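Local coordinates for protein homoserine O-acetyltransferase (Pseudomonas veronii, PDB 5EFZ) that hydrolyses ethyl acetate and other short acetyl esters through an alpha/beta-hydrolase fold, a step in the breakdown of short-chain methyl ketones such as 2-butanone, at residues P65-G70 and Q77-E82; S105-T110 and P117-V122; S330-L335 and G339-M344. All blocks are in the same frame, centred on the assembly; numbering follows the deposited sequence.

Contact 1 of 3, residues P65-G70 and Q77-E82; sequences PTWYSG and QIYIGE. With ACT (acetate ion), chain O.
The indole of Trp67, in the loop between strand 61-65 and helix 72-79, meets the end of that helix with its rim, not its faces: CD1 of Ile78 and CE2 of Tyr79 both lie at the edge of its six-membered ring, close to the ring plane. The Tyr79 ring is likewise met at its edge, with Trp67 CH2 lying 3.7 Å from Tyr79 CE2, while CG2 of the preceding Ile78 sits 3.4 Å above the centre of one tyrosine face. Ile78 CD1 lies beside the same corner, 4.0 Å from Trp67 CH2. With CG between the backbone N and the carbonyl carbon (chi1 53°), the indole runs toward the helix end, closing the connection back on its own helix, and CH2 does the touching. At the root of the side chain, Trp67 CB is 3.3 Å from OXT of a bound acetate, and that oxygen takes a hydrogen bond from Tyr68 N (2.8 Å, 161° at the hydrogen). Ser151 OG and Met152 N also hydrogen-bond the acetate. No hydrogen bond joins the two segments, so their meeting is apolar; the polar contacts are made by the backbone next to the indole, where donation from Tyr68 N is consistent with an oxyanion-hole role as in related hydrolases.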
ATOM      1  N   PRO A  65      14.109  14.878  16.512  1.00 17.79           N
ATOM      2  CA  PRO A  65      14.572  14.775  15.110  1.00 19.46           C
ATOM      3  C   PRO A  65      13.416  14.953  14.146  1.00 18.30           C
ATOM      4  O   PRO A  65      12.268  14.865  14.549  1.00 18.22           O
ATOM      5  CB  PRO A  65      15.123  13.335  14.997  1.00 19.80           C
ATOM      6  CG  PRO A  65      15.270  12.853  16.451  1.00 21.74           C
ATOM      7  CD  PRO A  65      14.136  13.566  17.189  1.00 17.93           C
ATOM      8  N   THR A  66      13.708  15.231  12.879  1.00 16.27           N
ATOM      9  CA  THR A  66      12.630  15.472  11.908  1.00 15.08           C
ATOM     10  C   THR A  66      12.478  14.255  10.996  1.00 18.12           C
ATOM     11  O   THR A  66      13.364  13.368  10.939  1.00 16.04           O
ATOM     12  CB  THR A  66      12.915  16.751  11.064  1.00 16.94           C
ATOM     13  OG1 THR A  66      14.120  16.553  10.330  1.00 17.83           O
ATOM     14  CG2 THR A  66      13.129  18.011  11.993  1.00 16.26           C
ATOM     15  N   TRP A  67      11.350  14.202  10.292  1.00 17.00           N
ATOM     16  CA  TRP A  67      11.002  13.016   9.538  1.00 16.72           C
ATOM     17  C   TRP A  67      11.207  13.240   8.047  1.00 16.65           C
ATOM     18  O   TRP A  67      11.690  14.294   7.618  1.00 18.29           O
ATOM     19  CB  TRP A  67       9.547  12.600   9.824  1.00 18.33           C
ATOM     20  CG  TRP A  67       8.516  13.689   9.642  1.00 19.60           C
ATOM     21  CD1 TRP A  67       8.346  14.513   8.550  1.00 20.61           C
ATOM     22  CD2 TRP A  67       7.472  14.034  10.572  1.00 20.04           C
ATOM     23  NE1 TRP A  67       7.272  15.365   8.758  1.00 21.44           N
ATOM     24  CE2 TRP A  67       6.726  15.096   9.992  1.00 18.33           C
ATOM     25  CE3 TRP A  67       7.107  13.557  11.838  1.00 20.40           C
ATOM     26  CZ2 TRP A  67       5.625  15.675  10.640  1.00 22.08           C
ATOM     27  CZ3 TRP A  67       6.021  14.142  12.490  1.00 19.87           C
ATOM     28  CH2 TRP A  67       5.292  15.188  11.888  1.00 23.77           C
ATOM     29  N   TYR A  68      10.855  12.226   7.265  1.00 14.94           N
ATOM     30  CA  TYR A  68      11.043  12.278   5.815  1.00 16.18           C
ATOM     31  C   TYR A  68      10.279  13.451   5.194  1.00 17.34           C
ATOM     32  O   TYR A  68       9.091  13.559   5.417  1.00 16.16           O
ATOM     33  CB  TYR A  68      10.569  10.969   5.171  1.00 14.07           C
ATOM     34  CG  TYR A  68      10.612  11.049   3.646  1.00 15.61           C
ATOM     35  CD1 TYR A  68      11.798  10.812   2.946  1.00 17.04           C
ATOM     36  CD2 TYR A  68       9.461  11.364   2.912  1.00 14.68           C
ATOM     37  CE1 TYR A  68      11.843  10.897   1.543  1.00 18.25           C
ATOM     38  CE2 TYR A  68       9.498  11.452   1.497  1.00 15.13           C
ATOM     39  CZ  TYR A  68      10.687  11.214   0.841  1.00 18.25           C
ATOM     40  OH  TYR A  68      10.707  11.312  -0.528  1.00 17.35           O
ATOM     41  N   SER A  69      10.977  14.290   4.402  1.00 18.04           N
ATOM     42  CA  SER A  69      10.414  15.453   3.700  1.00 18.74           C
ATOM     43  C   SER A  69      10.059  16.607   4.650  1.00 20.45           C
ATOM     44  O   SER A  69       9.620  17.665   4.212  1.00 19.73           O
ATOM     45  CB  SER A  69       9.180  15.080   2.834  1.00 17.85           C
ATOM     46  OG  SER A  69       8.010  14.919   3.628  1.00 19.33           O
ATOM     47  N   GLY A  70      10.316  16.420   5.935  1.00 19.27           N
ATOM     48  CA  GLY A  70       9.863  17.362   6.939  1.00 19.69           C
ATOM     49  C   GLY A  70      10.949  18.301   7.435  1.00 19.58           C
ATOM     50  O   GLY A  70      12.152  18.141   7.143  1.00 20.32           O
ATOM     51  N   GLN A  77       4.739  23.099  14.893  1.00 22.00           N
ATOM     52  CA  GLN A  77       3.337  23.384  14.677  1.00 25.83           C
ATOM     53  C   GLN A  77       2.405  22.288  15.219  1.00 24.96           C
ATOM     54  O   GLN A  77       1.327  22.592  15.711  1.00 25.56           O
ATOM     55  CB  GLN A  77       3.068  23.585  13.176  1.00 25.90           C
ATOM     56  CG  GLN A  77       3.619  24.907  12.657  1.00 35.12           C
ATOM     57  CD  GLN A  77       3.401  25.091  11.171  1.00 41.86           C
ATOM     58  OE1 GLN A  77       3.359  24.117  10.404  1.00 43.02           O
ATOM     59  NE2 GLN A  77       3.263  26.341  10.749  1.00 46.51           N
ATOM     60  N   ILE A  78       2.813  21.033  15.102  1.00 23.51           N
ATOM     61  CA  ILE A  78       1.894  19.927  15.421  1.00 24.08           C
ATOM     62  C   ILE A  78       1.994  19.507  16.891  1.00 22.78           C
ATOM     63  O   ILE A  78       0.982  19.167  17.515  1.00 25.15           O
ATOM     64  CB  ILE A  78       2.167  18.725  14.493  1.00 23.20           C
ATOM     65  CG1 ILE A  78       1.968  19.147  13.031  1.00 23.64           C
ATOM     66  CG2 ILE A  78       1.260  17.519  14.839  1.00 22.77           C
ATOM     67  CD1 ILE A  78       2.618  18.205  12.047  1.00 23.25           C
ATOM     68  N   TYR A  79       3.193  19.583  17.463  1.00 19.96           N
ATOM     69  CA  TYR A  79       3.462  18.912  18.748  1.00 18.81           C
ATOM     70  C   TYR A  79       3.877  19.795  19.925  1.00 20.34           C
ATOM     71  O   TYR A  79       3.685  19.411  21.089  1.00 20.81           O
ATOM     72  CB  TYR A  79       4.548  17.850  18.539  1.00 17.05           C
ATOM     73  CG  TYR A  79       4.107  16.772  17.579  1.00 16.80           C
ATOM     74  CD1 TYR A  79       3.207  15.818  17.969  1.00 17.87           C
ATOM     75  CD2 TYR A  79       4.619  16.715  16.276  1.00 18.56           C
ATOM     76  CE1 TYR A  79       2.757  14.831  17.090  1.00 21.18           C
ATOM     77  CE2 TYR A  79       4.198  15.719  15.385  1.00 19.92           C
ATOM     78  CZ  TYR A  79       3.268  14.783  15.798  1.00 21.86           C
ATOM     79  OH  TYR A  79       2.826  13.807  14.923  1.00 21.56           O
ATOM     80  N   ILE A  80       4.434  20.967  19.654  1.00 20.25           N
ATOM     81  CA  ILE A  80       5.016  21.769  20.742  1.00 19.53           C
ATOM     82  C   ILE A  80       4.103  22.900  21.195  1.00 24.65           C
ATOM     83  O   ILE A  80       3.549  23.620  20.365  1.00 28.53           O
ATOM     84  CB  ILE A  80       6.391  22.343  20.313  1.00 25.59           C
ATOM     85  CG1 ILE A  80       7.351  21.195  19.999  1.00 24.60           C
ATOM     86  CG2 ILE A  80       6.936  23.314  21.400  1.00 21.63           C
ATOM     87  CD1 ILE A  80       8.713  21.661  19.403  1.00 25.70           C
ATOM     88  N   GLY A  81       3.920  23.052  22.514  1.00 21.52           N
ATOM     89  CA  GLY A  81       3.120  24.155  23.010  1.00 24.57           C
ATOM     90  C   GLY A  81       2.796  24.055  24.491  1.00 28.68           C
ATOM     91  O   GLY A  81       2.890  22.985  25.107  1.00 27.63           O
ATOM     92  N   GLU A  82       2.388  25.165  25.074  1.00 32.59           N
ATOM     93  CA  GLU A  82       2.158  25.163  26.510  1.00 39.75           C
ATOM     94  C   GLU A  82       1.110  24.147  27.004  1.00 41.51           C
ATOM     95  O   GLU A  82       1.290  23.544  28.055  1.00 46.56           O
ATOM     96  CB  GLU A  82       1.808  26.572  26.978  1.00 45.45           C
ATOM     97  CG  GLU A  82       3.076  27.396  27.122  1.00 48.71           C
ATOM     98  CD  GLU A  82       2.909  28.662  27.932  1.00 54.61           C
ATOM     99  OE1 GLU A  82       1.775  28.985  28.361  1.00 58.81           O
ATOM    100  OE2 GLU A  82       3.939  29.331  28.143  1.00 54.99           O
TER
HETATM  101  C   ACT O 409       8.174   9.930   7.448  1.00 27.32           C
HETATM  102  O   ACT O 409       7.636   8.806   7.238  1.00 26.49           O
HETATM  103  OXT ACT O 409       9.360   9.936   7.922  1.00 25.91           O
HETATM  104  CH3 ACT O 409       7.419  11.186   7.173  1.00 23.64           C

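Contact 2 of 3, residues S105-T110 and P117-V122; sequences SSASNT and PGFANV. With EDO (1,2-ethanediol), chain L.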
ATOM      1  N   SER A 105      22.730  20.993   6.134  1.00 20.97           N
ATOM      2  CA  SER A 105      23.553  20.720   4.948  1.00 23.79           C
ATOM      3  C   SER A 105      22.907  19.661   4.090  1.00 23.94           C
ATOM      4  O   SER A 105      22.574  18.601   4.583  1.00 21.47           O
ATOM      5  CB  SER A 105      24.953  20.264   5.359  1.00 21.32           C
ATOM      6  OG  SER A 105      25.676  21.349   5.893  1.00 23.65           O
ATOM      7  N   SER A 106      22.744  19.954   2.801  1.00 22.22           N
ATOM      8  CA  SER A 106      21.984  19.118   1.898  1.00 18.59           C
ATOM      9  C   SER A 106      22.472  19.287   0.451  1.00 18.82           C
ATOM     10  O   SER A 106      23.246  20.198   0.149  1.00 19.83           O
ATOM     11  CB  SER A 106      20.485  19.471   1.960  1.00 18.63           C
ATOM     12  OG  SER A 106      19.978  19.433   3.292  1.00 20.52           O
ATOM     13  N   ALA A 107      22.016  18.411  -0.426  1.00 17.41           N
ATOM     14  CA  ALA A 107      22.325  18.524  -1.865  1.00 17.53           C
ATOM     15  C   ALA A 107      21.979  19.925  -2.378  1.00 21.35           C
ATOM     16  O   ALA A 107      22.676  20.485  -3.232  1.00 19.89           O
ATOM     17  CB  ALA A 107      21.531  17.440  -2.677  1.00 18.12           C
ATOM     18  N   SER A 108      20.904  20.499  -1.841  1.00 21.67           N
ATOM     19  CA  SER A 108      20.388  21.741  -2.412  1.00 23.31           C
ATOM     20  C   SER A 108      21.112  22.994  -1.940  1.00 24.98           C
ATOM     21  O   SER A 108      20.869  24.067  -2.471  1.00 25.08           O
ATOM     22  CB  SER A 108      18.898  21.897  -2.104  1.00 21.34           C
ATOM     23  OG  SER A 108      18.677  22.005  -0.699  1.00 23.80           O
ATOM     24  N   ASN A 109      22.012  22.877  -0.971  1.00 23.23           N
ATOM     25  CA  ASN A 109      22.648  24.074  -0.432  1.00 25.00           C
ATOM     26  C   ASN A 109      24.137  23.897  -0.109  1.00 29.47           C
ATOM     27  O   ASN A 109      24.722  24.741   0.575  1.00 27.86           O
ATOM     28  CB  ASN A 109      21.886  24.540   0.826  1.00 25.48           C
ATOM     29  CG  ASN A 109      21.891  23.496   1.943  1.00 25.79           C
ATOM     30  OD1 ASN A 109      22.823  22.698   2.044  1.00 22.87           O
ATOM     31  ND2 ASN A 109      20.849  23.517   2.812  1.00 22.90           N
ATOM     32  N   THR A 110      24.755  22.819  -0.600  1.00 28.25           N
ATOM     33  CA  THR A 110      26.165  22.581  -0.315  1.00 28.61           C
ATOM     34  C   THR A 110      26.997  22.706  -1.605  1.00 29.18           C
ATOM     35  O   THR A 110      26.515  22.362  -2.690  1.00 27.86           O
ATOM     36  CB  THR A 110      26.385  21.196   0.334  1.00 27.54           C
ATOM     37  OG1 THR A 110      25.554  21.078   1.510  1.00 25.35           O
ATOM     38  CG2 THR A 110      27.846  21.016   0.741  1.00 31.19           C
ATOM     39  N   PRO A 117      23.606  16.261  -7.334  1.00 27.43           N
ATOM     40  CA  PRO A 117      23.760  14.809  -7.506  1.00 28.61           C
ATOM     41  C   PRO A 117      25.008  14.305  -6.800  1.00 28.29           C
ATOM     42  O   PRO A 117      25.109  13.112  -6.525  1.00 32.69           O
ATOM     43  CB  PRO A 117      23.932  14.631  -9.034  1.00 29.47           C
ATOM     44  CG  PRO A 117      23.517  15.893  -9.634  1.00 31.38           C
ATOM     45  CD  PRO A 117      23.704  16.975  -8.625  1.00 30.81           C
ATOM     46  N   GLY A 118      25.962  15.197  -6.546  1.00 26.08           N
ATOM     47  CA  GLY A 118      27.185  14.812  -5.849  1.00 25.33           C
ATOM     48  C   GLY A 118      27.044  14.575  -4.341  1.00 25.28           C
ATOM     49  O   GLY A 118      27.987  14.083  -3.713  1.00 22.59           O
ATOM     50  N   PHE A 119      25.895  14.921  -3.759  1.00 23.60           N
ATOM     51  CA  PHE A 119      25.744  14.837  -2.290  1.00 22.61           C
ATOM     52  C   PHE A 119      25.929  13.404  -1.805  1.00 23.93           C
ATOM     53  O   PHE A 119      25.566  12.448  -2.492  1.00 22.33           O
ATOM     54  CB  PHE A 119      24.386  15.365  -1.827  1.00 20.37           C
ATOM     55  CG  PHE A 119      24.365  15.770  -0.352  1.00 20.89           C
ATOM     56  CD1 PHE A 119      25.085  16.887   0.080  1.00 21.40           C
ATOM     57  CD2 PHE A 119      23.643  15.024   0.587  1.00 19.46           C
ATOM     58  CE1 PHE A 119      25.092  17.290   1.432  1.00 21.23           C
ATOM     59  CE2 PHE A 119      23.616  15.421   1.964  1.00 20.13           C
ATOM     60  CZ  PHE A 119      24.351  16.550   2.384  1.00 20.94           C
ATOM     61  N   ALA A 120      26.531  13.258  -0.635  1.00 22.77           N
ATOM     62  CA  ALA A 120      26.925  11.937  -0.144  1.00 24.57           C
ATOM     63  C   ALA A 120      25.733  11.118   0.339  1.00 23.44           C
ATOM     64  O   ALA A 120      24.663  11.657   0.618  1.00 22.20           O
ATOM     65  CB  ALA A 120      27.952  12.078   0.998  1.00 24.72           C
ATOM     66  N   ASN A 121      25.924   9.803   0.418  1.00 22.45           N
ATOM     67  CA  ASN A 121      24.924   8.937   1.022  1.00 21.49           C
ATOM     68  C   ASN A 121      25.038   9.085   2.533  1.00 22.99           C
ATOM     69  O   ASN A 121      26.067   8.750   3.100  1.00 26.65           O
ATOM     70  CB  ASN A 121      25.136   7.487   0.580  1.00 22.41           C
ATOM     71  CG  ASN A 121      24.779   7.276  -0.872  1.00 24.83           C
ATOM     72  OD1 ASN A 121      23.866   7.920  -1.392  1.00 23.27           O
ATOM     73  ND2 ASN A 121      25.485   6.375  -1.529  1.00 26.32           N
ATOM     74  N   VAL A 122      23.994   9.630   3.159  1.00 18.96           N
ATOM     75  CA  VAL A 122      23.998   9.878   4.593  1.00 18.91           C
ATOM     76  C   VAL A 122      23.125   8.827   5.304  1.00 19.40           C
ATOM     77  O   VAL A 122      22.043   8.467   4.819  1.00 16.84           O
ATOM     78  CB  VAL A 122      23.488  11.292   4.896  1.00 19.66           C
ATOM     79  CG1 VAL A 122      23.483  11.577   6.401  1.00 17.62           C
ATOM     80  CG2 VAL A 122      24.358  12.333   4.167  1.00 22.19           C
TER
HETATM   81  C1  EDO L 406      21.573  13.682  -3.944  1.00 42.28           C
HETATM   82  O1  EDO L 406      20.535  12.711  -3.652  1.00 41.83           O
HETATM   83  C2  EDO L 406      22.972  13.082  -4.167  1.00 40.29           C
HETATM   84  O2  EDO L 406      23.185  11.750  -3.658  1.00 37.24           O
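Phe119 turns its CG away from its own backbone N (chi1 -159°), and with chi2 at 69° this lays the ring against the backbone of Ser106 and Ala107. One face receives the peptide link between them: Ser106 C and Ala107 N each lie 3.4 Å above the ring plane, displaced toward the rim. Ala107 CB meets Phe119 CB at 3.6 Å, closing the apolar part of the contact. The peptide under the ring is fixed by a compact turn. Ser106 O accepts from Thr110 OG1 at 2.8 Å on one side of its carbonyl plane and from Asn109 N on the other. Ser106 N in turn gives its hydrogen to Asn109 OD1 (2.8 Å), while Asn109 ND2 reaches back to Ser104 O. The aromatic ring thus rests on a turn within which Ser106 N and Ser106 O are both hydrogen-bonded. Beyond the ring, the carbonyl O of Phe119 takes a hydrogen bond from O2 of an ethanediol, 2.7 Å away, which is also held by Asn264 and Thr268. Both segments belong to the long connection from strand 92-96 to helix 124-139; Ala107 and Ser106 pack on helix 263-274, and the Ser105 backbone is bonded to Leu45, at the start of strand 45-51.

Contact 3 of 3, residues S330-L335 and G339-M344; sequences SIDGHL and GTDAQM. With ACT (acetate ion), chain O.
Ser330 and Asp341 join across the histidine loop of the alpha/beta-hydrolase fold, the connection that carries His334, the probable histidine of the catalytic triad, and then runs into helix 342-356. With its hydroxyl swung opposite the backbone N (chi1 176°), Ser330 does two jobs: OG donates to Asp341 OD2 at 2.7 Å, on the anti side of that oxygen and 15° out of the carboxylate plane, and it accepts from Asp332 N, making an ST turn. Asp341 likewise has CG opposite its backbone N and occupies the N-cap of the helix. Its OD1 takes the amide of Met344 at 3.1 Å from above the carboxylate plane, and that of Gln343 more weakly, while OD2 faces the loop, taking the Ser330 hydroxyl. One carboxylate therefore ties the helix start to the turn ahead of the histidine. Were Asp341 replaced by alanine, the amides of Gln343 and Met344 would probably lose their cap and the Ser330 hydroxyl its acceptor.

Asp332 makes the second link. Thr340 OG1 gives its proton to the anti lone pair of Asp332 OD2 at 2.6 Å, and Arg237 NH2 forms a salt bridge to the same oxygen. The carboxylates of Asp332 and Asp341 are turned 46° apart, OD1 of the first lying 4.2 Å from OD2 of the second; a water donating to both, weakly to Asp341, and the nearby arginine probably ease their repulsion. Met344 adds apolar contact, its CG lying 3.7 Å from Ser330 CB. Farther along the loop, His334 points its imidazole into the probable active site, its ND1 bonded to Asp305 OD2 and its NE2 donating to the acetate O at 2.7 Å, with the acetate carbon at the edge of the imidazole and in its plane.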
ATOM      1  N   SER A 330      -5.498   5.305  15.512  1.00 19.47           N
ATOM      2  CA  SER A 330      -5.900   6.294  14.527  1.00 18.56           C
ATOM      3  C   SER A 330      -6.072   5.667  13.156  1.00 18.72           C
ATOM      4  O   SER A 330      -5.131   5.063  12.631  1.00 17.22           O
ATOM      5  CB  SER A 330      -4.848   7.421  14.430  1.00 18.71           C
ATOM      6  OG  SER A 330      -5.235   8.310  13.389  1.00 17.61           O
ATOM      7  N   ILE A 331      -7.248   5.836  12.560  1.00 18.01           N
ATOM      8  CA  ILE A 331      -7.435   5.341  11.194  1.00 19.83           C
ATOM      9  C   ILE A 331      -6.710   6.236  10.185  1.00 21.49           C
ATOM     10  O   ILE A 331      -6.700   5.927   8.983  1.00 20.14           O
ATOM     11  CB  ILE A 331      -8.932   5.235  10.819  1.00 20.33           C
ATOM     12  CG1 ILE A 331      -9.587   6.619  10.831  1.00 21.11           C
ATOM     13  CG2 ILE A 331      -9.673   4.241  11.767  1.00 22.54           C
ATOM     14  CD1 ILE A 331     -10.960   6.633  10.244  1.00 24.54           C
ATOM     15  N   ASP A 332      -6.106   7.345  10.642  1.00 18.17           N
ATOM     16  CA  ASP A 332      -5.384   8.214   9.698  1.00 17.52           C
ATOM     17  C   ASP A 332      -4.067   7.553   9.294  1.00 17.87           C
ATOM     18  O   ASP A 332      -3.432   7.967   8.335  1.00 18.16           O
ATOM     19  CB  ASP A 332      -5.092   9.615  10.274  1.00 16.20           C
ATOM     20  CG  ASP A 332      -6.343  10.490  10.368  1.00 18.14           C
ATOM     21  OD1 ASP A 332      -7.477   9.954  10.409  1.00 20.66           O
ATOM     22  OD2 ASP A 332      -6.204  11.726  10.436  1.00 19.78           O
ATOM     23  N   GLY A 333      -3.660   6.514  10.008  1.00 18.15           N
ATOM     24  CA  GLY A 333      -2.489   5.761   9.563  1.00 16.84           C
ATOM     25  C   GLY A 333      -1.222   6.595   9.674  1.00 17.94           C
ATOM     26  O   GLY A 333      -1.114   7.536  10.483  1.00 16.41           O
ATOM     27  N   HIS A 334      -0.264   6.284   8.802  1.00 14.31           N
ATOM     28  CA  HIS A 334       1.050   6.883   8.968  1.00 18.19           C
ATOM     29  C   HIS A 334       1.036   8.412   9.009  1.00 17.20           C
ATOM     30  O   HIS A 334       1.693   9.058   9.872  1.00 17.41           O
ATOM     31  CB  HIS A 334       1.960   6.408   7.838  1.00 15.76           C
ATOM     32  CG  HIS A 334       3.391   6.761   8.076  1.00 16.71           C
ATOM     33  ND1 HIS A 334       4.182   6.067   8.974  1.00 19.23           N
ATOM     34  CD2 HIS A 334       4.166   7.755   7.566  1.00 22.82           C
ATOM     35  CE1 HIS A 334       5.401   6.602   8.978  1.00 24.57           C
ATOM     36  NE2 HIS A 334       5.418   7.628   8.135  1.00 23.23           N
ATOM     37  N   LEU A 335       0.301   9.023   8.079  1.00 16.52           N
ATOM     38  CA  LEU A 335       0.355  10.484   7.972  1.00 15.93           C
ATOM     39  C   LEU A 335      -0.546  11.178   8.993  1.00 18.29           C
ATOM     40  O   LEU A 335      -0.656  12.411   8.988  1.00 21.65           O
ATOM     41  CB  LEU A 335       0.006  10.941   6.550  1.00 17.15           C
ATOM     42  CG  LEU A 335       1.106  10.559   5.556  1.00 18.86           C
ATOM     43  CD1 LEU A 335       0.702  10.917   4.115  1.00 16.79           C
ATOM     44  CD2 LEU A 335       2.445  11.215   5.955  1.00 23.63           C
ATOM     45  N   GLY A 339      -0.671  15.569  12.080  1.00 19.00           N
ATOM     46  CA  GLY A 339      -1.565  16.278  12.984  1.00 17.39           C
ATOM     47  C   GLY A 339      -3.006  16.423  12.515  1.00 18.24           C
ATOM     48  O   GLY A 339      -3.721  17.307  12.978  1.00 19.55           O
ATOM     49  N   THR A 340      -3.444  15.553  11.608  1.00 15.26           N
ATOM     50  CA  THR A 340      -4.816  15.561  11.126  1.00 15.69           C
ATOM     51  C   THR A 340      -5.854  15.040  12.129  1.00 17.49           C
ATOM     52  O   THR A 340      -7.049  15.357  12.028  1.00 16.98           O
ATOM     53  CB  THR A 340      -4.930  14.687   9.846  1.00 19.86           C
ATOM     54  OG1 THR A 340      -4.277  13.432  10.088  1.00 19.98           O
ATOM     55  CG2 THR A 340      -4.211  15.393   8.683  1.00 17.65           C
ATOM     56  N   ASP A 341      -5.397  14.219  13.065  1.00 17.25           N
ATOM     57  CA  ASP A 341      -6.263  13.489  13.978  1.00 17.59           C
ATOM     58  C   ASP A 341      -6.030  13.981  15.416  1.00 20.37           C
ATOM     59  O   ASP A 341      -5.047  13.595  16.083  1.00 16.47           O
ATOM     60  CB  ASP A 341      -5.998  11.995  13.872  1.00 14.71           C
ATOM     61  CG  ASP A 341      -6.917  11.177  14.768  1.00 18.63           C
ATOM     62  OD1 ASP A 341      -7.603  11.736  15.666  1.00 21.24           O
ATOM     63  OD2 ASP A 341      -6.945   9.948  14.590  1.00 20.51           O
ATOM     64  N   ALA A 342      -6.912  14.862  15.859  1.00 19.48           N
ATOM     65  CA  ALA A 342      -6.788  15.460  17.184  1.00 19.98           C
ATOM     66  C   ALA A 342      -6.958  14.405  18.304  1.00 20.80           C
ATOM     67  O   ALA A 342      -6.396  14.575  19.381  1.00 19.64           O
ATOM     68  CB  ALA A 342      -7.810  16.604  17.353  1.00 18.82           C
ATOM     69  N   GLN A 343      -7.726  13.332  18.061  1.00 19.80           N
ATOM     70  CA  GLN A 343      -7.841  12.251  19.072  1.00 21.49           C
ATOM     71  C   GLN A 343      -6.483  11.604  19.296  1.00 20.79           C
ATOM     72  O   GLN A 343      -6.070  11.322  20.425  1.00 22.57           O
ATOM     73  CB  GLN A 343      -8.834  11.145  18.652  1.00 23.17           C
ATOM     74  CG  GLN A 343     -10.268  11.547  18.587  1.00 32.66           C
ATOM     75  CD  GLN A 343     -11.011  11.510  19.926  1.00 34.26           C
ATOM     76  OE1 GLN A 343     -11.312  12.554  20.477  1.00 38.74           O
ATOM     77  NE2 GLN A 343     -11.401  10.315  20.389  1.00 33.77           N
ATOM     78  N   MET A 344      -5.812  11.314  18.193  1.00 17.60           N
ATOM     79  CA  MET A 344      -4.488  10.724  18.242  1.00 16.26           C
ATOM     80  C   MET A 344      -3.477  11.640  18.938  1.00 18.82           C
ATOM     81  O   MET A 344      -2.690  11.179  19.766  1.00 18.78           O
ATOM     82  CB  MET A 344      -4.012  10.387  16.821  1.00 17.60           C
ATOM     83  CG  MET A 344      -2.831   9.438  16.784  1.00 25.33           C
ATOM     84  SD  MET A 344      -1.705   9.776  15.403  1.00 35.86           S
ATOM     85  CE  MET A 344      -1.029  11.287  16.150  1.00 25.40           C
TER
HETATM   86  C   ACT O 409       8.174   9.930   7.448  1.00 27.32           C
HETATM   87  O   ACT O 409       7.636   8.806   7.238  1.00 26.49           O
HETATM   88  OXT ACT O 409       9.360   9.936   7.922  1.00 25.91           O
HETATM   89  CH3 ACT O 409       7.419  11.186   7.173  1.00 23.64           C
HETATM   90  O   HOH W   1      -9.339   9.680  12.820  1.00 30.76           O

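The three contacts show how side-chain chemistry follows position within one fold. Contact 1, the most central, is buried, its ring edges and an isoleucine methyl lying beside the probable catalytic centre. Contact 2, also buried but farther out and away from the active site, sets a ring on a hydrogen-bonded turn within the connection from strand 92-96 to helix 124-139. Contact 3, only partly buried, relies on hydroxyls and carboxylates at a helix start. Contacts 1 and 3 involve adjoining helices, 72-79 and 342-356, with Ile78 and Tyr79 on Leu345; Ile78 CG2 packs 3.6 Å from Gly339 CA, and both contacts reach the same acetate. Contacts 2 and 3 lie on opposite sides of the chain's centre, their own centres about 32 Å apart.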